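Local coordinates for protein phosphatidylinositol-specific phospholipase C (Listeria monocytogenes, PDB 2PLC) that is a bacterial phosphatidylinositol-specific phospholipase C, a single-chain enzyme whose X domain belongs to the TIM-barrel group of folds, at residues I21-D33 with K40-Q52. Residues are numbered along the deposited sequence; the frame is centred on the assembly and turned at random.
Sequences IPGTHDTMSYNGD and KPLAQTQTMSLYQ
Ser29 joins residues 43-46, at and just after the end of helix 40-43, through its carbonyl and its hydroxyl. Ser29 O accepts from Thr45 N at 3.1 Å, nearly straight (175°) and in the carbonyl plane. Gln46 N reaches the same Ser29 O at 3.3 Å, from well above that plane. The OG of Ser29 lies anti to the backbone N (chi1 -170°), which carries the hydroxyl to Ala43 O, 2.7 Å from Ser29 OG.

The second polar grip is a side-chain amide. Gln46, bent at chi2 (-66°), passes its CG by Thr27 O and sends NE2 to His25 O at 3.0 Å, with the acceptor close to the amide plane. NE2 also donates to Met257 O, and the amide end lies against CB and CG2 of Thr24.

Tyr30 supplies the aromatic part. Ser49 CA sits over one face, 3.6 Å from the centroid of the Tyr30 ring in a CH-pi contact, and Met48 O lies over the same face. The phenol OH accepts a weak bond from Leu50 N.

Apolar contacts are few: Leu50 CD1 meets Thr27 CG2 at 3.8 Å, and Met28 SD rests against Leu50 CB, beside Val85 of helix 82-95.

All this lies at the carboxyl end of the parallel barrel strands, where His25 ND1 bonds to Asp258. The carbonyls of His25, Ser29 and Ala43, in a largely buried contact, find donors across it, so the two segments probably hold each other's shape.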
loop_
_atom_site.group_PDB
_atom_site.type_symbol
_atom_site.label_atom_id
_atom_site.label_comp_id
_atom_site.label_asym_id
_atom_site.label_seq_id
_atom_site.Cartn_x
_atom_site.Cartn_y
_atom_site.Cartn_z
ATOM N N ILE A 21 1.284 -8.423 -5.027
ATOM C CA ILE A 21 0.269 -7.832 -4.161
ATOM C C ILE A 21 -0.441 -6.621 -4.749
ATOM O O ILE A 21 0.207 -5.715 -5.268
ATOM C CB ILE A 21 0.922 -7.407 -2.827
ATOM C CG1 ILE A 21 1.663 -8.599 -2.210
ATOM C CG2 ILE A 21 -0.124 -6.853 -1.868
ATOM C CD1 ILE A 21 2.575 -8.233 -1.064
ATOM N N PRO A 22 -1.789 -6.607 -4.698
ATOM C CA PRO A 22 -2.606 -5.498 -5.213
ATOM C C PRO A 22 -2.645 -4.422 -4.128
ATOM O O PRO A 22 -2.832 -4.738 -2.948
ATOM C CB PRO A 22 -4.004 -6.120 -5.358
ATOM C CG PRO A 22 -3.800 -7.610 -5.177
ATOM C CD PRO A 22 -2.651 -7.703 -4.228
ATOM N N GLY A 23 -2.470 -3.165 -4.518
ATOM C CA GLY A 23 -2.504 -2.081 -3.549
ATOM C C GLY A 23 -3.217 -0.879 -4.124
ATOM O O GLY A 23 -3.485 -0.836 -5.321
ATOM N N THR A 24 -3.537 0.093 -3.278
ATOM C CA THR A 24 -4.213 1.303 -3.730
ATOM C C THR A 24 -3.392 2.549 -3.395
ATOM O O THR A 24 -2.739 2.621 -2.346
ATOM C CB THR A 24 -5.595 1.454 -3.080
ATOM O OG1 THR A 24 -5.473 1.253 -1.666
ATOM C CG2 THR A 24 -6.583 0.461 -3.657
ATOM N N HIS A 25 -3.399 3.509 -4.315
ATOM C CA HIS A 25 -2.690 4.767 -4.130
ATOM C C HIS A 25 -3.685 5.736 -3.503
ATOM O O HIS A 25 -4.837 5.804 -3.937
ATOM C CB HIS A 25 -2.199 5.300 -5.481
ATOM C CG HIS A 25 -1.775 6.734 -5.453
ATOM N ND1 HIS A 25 -2.423 7.714 -6.173
ATOM C CD2 HIS A 25 -0.769 7.356 -4.794
ATOM C CE1 HIS A 25 -1.835 8.876 -5.961
ATOM N NE2 HIS A 25 -0.828 8.686 -5.128
ATOM N N ASP A 26 -3.250 6.446 -2.462
ATOM C CA ASP A 26 -4.097 7.408 -1.752
ATOM C C ASP A 26 -5.442 6.762 -1.406
ATOM O O ASP A 26 -6.520 7.253 -1.755
ATOM C CB ASP A 26 -4.294 8.662 -2.599
ATOM C CG ASP A 26 -4.471 9.908 -1.767
ATOM O OD1 ASP A 26 -4.658 9.825 -0.529
ATOM O OD2 ASP A 26 -4.411 10.987 -2.374
ATOM N N THR A 27 -5.329 5.636 -0.718
ATOM C CA THR A 27 -6.432 4.806 -0.277
ATOM C C THR A 27 -7.720 5.497 0.177
ATOM O O THR A 27 -8.812 5.090 -0.224
ATOM C CB THR A 27 -5.944 3.891 0.856
ATOM O OG1 THR A 27 -4.782 3.167 0.413
ATOM C CG2 THR A 27 -7.045 2.913 1.280
ATOM N N MET A 28 -7.584 6.533 1.006
ATOM C CA MET A 28 -8.731 7.247 1.569
ATOM C C MET A 28 -9.400 8.322 0.725
ATOM O O MET A 28 -10.410 8.884 1.144
ATOM C CB MET A 28 -8.355 7.867 2.918
ATOM C CG MET A 28 -7.854 6.875 3.947
ATOM S SD MET A 28 -8.922 5.431 4.099
ATOM C CE MET A 28 -10.246 6.076 5.154
ATOM N N SER A 29 -8.841 8.627 -0.441
ATOM C CA SER A 29 -9.418 9.660 -1.290
ATOM C C SER A 29 -10.607 9.193 -2.131
ATOM O O SER A 29 -10.540 9.144 -3.365
ATOM C CB SER A 29 -8.346 10.285 -2.179
ATOM O OG SER A 29 -8.856 11.437 -2.825
ATOM N N TYR A 30 -11.681 8.815 -1.449
ATOM C CA TYR A 30 -12.919 8.380 -2.097
ATOM C C TYR A 30 -14.065 9.155 -1.464
ATOM O O TYR A 30 -15.232 8.950 -1.782
ATOM C CB TYR A 30 -13.148 6.873 -1.939
ATOM C CG TYR A 30 -13.149 6.387 -0.513
ATOM C CD1 TYR A 30 -14.315 6.419 0.261
ATOM C CD2 TYR A 30 -11.980 5.894 0.070
ATOM C CE1 TYR A 30 -14.311 5.972 1.581
ATOM C CE2 TYR A 30 -11.964 5.442 1.387
ATOM C CZ TYR A 30 -13.127 5.481 2.136
ATOM O OH TYR A 30 -13.107 5.005 3.426
ATOM N N ASN A 31 -13.706 10.045 -0.550
ATOM C CA ASN A 31 -14.665 10.882 0.143
ATOM C C ASN A 31 -13.868 12.023 0.765
ATOM O O ASN A 31 -12.646 11.922 0.910
ATOM C CB ASN A 31 -15.388 10.073 1.224
ATOM C CG ASN A 31 -16.610 10.787 1.771
ATOM O OD1 ASN A 31 -17.273 11.544 1.062
ATOM N ND2 ASN A 31 -16.920 10.538 3.040
ATOM N N GLY A 32 -14.557 13.103 1.122
ATOM C CA GLY A 32 -13.881 14.246 1.712
ATOM C C GLY A 32 -14.810 15.423 1.954
ATOM O O GLY A 32 -16.024 15.311 1.768
ATOM N N ASP A 33 -14.237 16.552 2.362
ATOM C CA ASP A 33 -15.019 17.748 2.642
ATOM C C ASP A 33 -15.494 18.487 1.388
ATOM O O ASP A 33 -15.361 17.990 0.269
ATOM C CB ASP A 33 -14.249 18.691 3.585
ATOM C CG ASP A 33 -12.956 19.236 2.980
ATOM O OD1 ASP A 33 -12.748 19.158 1.750
ATOM O OD2 ASP A 33 -12.141 19.766 3.760
ATOM N N LYS A 40 -12.896 17.399 -7.041
ATOM C CA LYS A 40 -13.068 15.959 -7.226
ATOM C C LYS A 40 -12.310 15.254 -8.353
ATOM O O LYS A 40 -11.580 14.296 -8.099
ATOM C CB LYS A 40 -14.563 15.621 -7.289
ATOM C CG LYS A 40 -14.899 14.147 -7.194
ATOM C CD LYS A 40 -16.318 13.974 -6.685
ATOM C CE LYS A 40 -17.187 13.198 -7.653
ATOM N NZ LYS A 40 -16.693 11.809 -7.869
ATOM N N PRO A 41 -12.456 15.713 -9.607
ATOM C CA PRO A 41 -11.741 15.049 -10.708
ATOM C C PRO A 41 -10.211 14.987 -10.580
ATOM O O PRO A 41 -9.570 14.100 -11.147
ATOM C CB PRO A 41 -12.194 15.843 -11.936
ATOM C CG PRO A 41 -12.534 17.196 -11.365
ATOM C CD PRO A 41 -13.260 16.841 -10.107
ATOM N N LEU A 42 -9.638 15.899 -9.802
ATOM C CA LEU A 42 -8.193 15.950 -9.596
ATOM C C LEU A 42 -7.757 15.246 -8.305
ATOM O O LEU A 42 -6.670 14.655 -8.236
ATOM C CB LEU A 42 -7.734 17.409 -9.526
ATOM C CG LEU A 42 -8.167 18.369 -10.634
ATOM C CD1 LEU A 42 -7.817 19.795 -10.227
ATOM C CD2 LEU A 42 -7.500 17.992 -11.949
ATOM N N ALA A 43 -8.608 15.341 -7.285
ATOM C CA ALA A 43 -8.337 14.772 -5.974
ATOM C C ALA A 43 -8.717 13.307 -5.778
ATOM O O ALA A 43 -8.022 12.581 -5.077
ATOM C CB ALA A 43 -9.005 15.629 -4.902
ATOM N N GLN A 44 -9.815 12.870 -6.382
ATOM C CA GLN A 44 -10.268 11.491 -6.212
ATOM C C GLN A 44 -9.369 10.417 -6.836
ATOM O O GLN A 44 -8.902 10.563 -7.964
ATOM C CB GLN A 44 -11.693 11.348 -6.742
ATOM C CG GLN A 44 -12.331 10.009 -6.440
ATOM C CD GLN A 44 -13.650 9.826 -7.154
ATOM O OE1 GLN A 44 -13.875 10.408 -8.214
ATOM N NE2 GLN A 44 -14.524 9.011 -6.585
ATOM N N THR A 45 -9.142 9.332 -6.097
ATOM C CA THR A 45 -8.323 8.221 -6.588
ATOM C C THR A 45 -8.992 6.857 -6.411
ATOM O O THR A 45 -8.528 5.862 -6.971
ATOM C CB THR A 45 -6.977 8.159 -5.878
ATOM O OG1 THR A 45 -7.201 8.029 -4.472
ATOM C CG2 THR A 45 -6.165 9.416 -6.158
ATOM N N GLN A 46 -10.070 6.814 -5.626
ATOM C CA GLN A 46 -10.787 5.564 -5.366
ATOM C C GLN A 46 -12.310 5.747 -5.330
ATOM O O GLN A 46 -12.817 6.859 -5.193
ATOM C CB GLN A 46 -10.344 4.970 -4.020
ATOM C CG GLN A 46 -8.842 4.823 -3.818
ATOM C CD GLN A 46 -8.209 3.816 -4.763
ATOM O OE1 GLN A 46 -8.867 2.886 -5.219
ATOM N NE2 GLN A 46 -6.924 3.999 -5.058
ATOM N N THR A 47 -13.033 4.639 -5.462
ATOM C CA THR A 47 -14.491 4.658 -5.391
ATOM C C THR A 47 -14.937 3.755 -4.242
ATOM O O THR A 47 -15.990 3.972 -3.650
ATOM C CB THR A 47 -15.157 4.183 -6.698
ATOM O OG1 THR A 47 -14.680 2.878 -7.037
ATOM C CG2 THR A 47 -14.867 5.156 -7.823
ATOM N N MET A 48 -14.130 2.737 -3.945
ATOM C CA MET A 48 -14.411 1.803 -2.857
ATOM C C MET A 48 -13.916 2.355 -1.533
ATOM O O MET A 48 -12.890 3.031 -1.486
ATOM C CB MET A 48 -13.735 0.446 -3.103
ATOM C CG MET A 48 -14.388 -0.415 -4.181
ATOM S SD MET A 48 -13.552 -2.015 -4.402
ATOM C CE MET A 48 -11.958 -1.474 -5.064
ATOM N N SER A 49 -14.661 2.097 -0.461
ATOM C CA SER A 49 -14.253 2.549 0.863
ATOM C C SER A 49 -13.120 1.632 1.316
ATOM O O SER A 49 -12.886 0.580 0.706
ATOM C CB SER A 49 -15.417 2.482 1.862
ATOM O OG SER A 49 -15.807 1.147 2.112
ATOM N N LEU A 50 -12.429 2.023 2.383
ATOM C CA LEU A 50 -11.310 1.244 2.908
ATOM C C LEU A 50 -11.693 -0.205 3.127
ATOM O O LEU A 50 -11.029 -1.113 2.641
ATOM C CB LEU A 50 -10.812 1.844 4.228
ATOM C CG LEU A 50 -9.716 1.110 5.005
ATOM C CD1 LEU A 50 -8.508 0.836 4.124
ATOM C CD2 LEU A 50 -9.311 1.951 6.190
ATOM N N TYR A 51 -12.819 -0.407 3.794
ATOM C CA TYR A 51 -13.279 -1.748 4.090
ATOM C C TYR A 51 -13.602 -2.566 2.844
ATOM O O TYR A 51 -13.335 -3.768 2.798
ATOM C CB TYR A 51 -14.478 -1.693 5.027
ATOM C CG TYR A 51 -14.825 -3.055 5.545
ATOM C CD1 TYR A 51 -13.995 -3.696 6.467
ATOM C CD2 TYR A 51 -15.924 -3.751 5.035
ATOM C CE1 TYR A 51 -14.241 -5.015 6.868
ATOM C CE2 TYR A 51 -16.185 -5.070 5.422
ATOM C CZ TYR A 51 -15.340 -5.702 6.338
ATOM O OH TYR A 51 -15.582 -7.025 6.703
ATOM N N GLN A 52 -14.175 -1.919 1.833
ATOM C CA GLN A 52 -14.512 -2.615 0.598
ATOM C C GLN A 52 -13.253 -3.061 -0.135
ATOM O O GLN A 52 -13.231 -4.131 -0.743
ATOM C CB GLN A 52 -15.338 -1.719 -0.317
ATOM C CG GLN A 52 -16.642 -1.267 0.279
ATOM C CD GLN A 52 -17.492 -0.530 -0.722
ATOM O OE1 GLN A 52 -18.645 -0.888 -0.948
ATOM N NE2 GLN A 52 -16.923 0.498 -1.346
#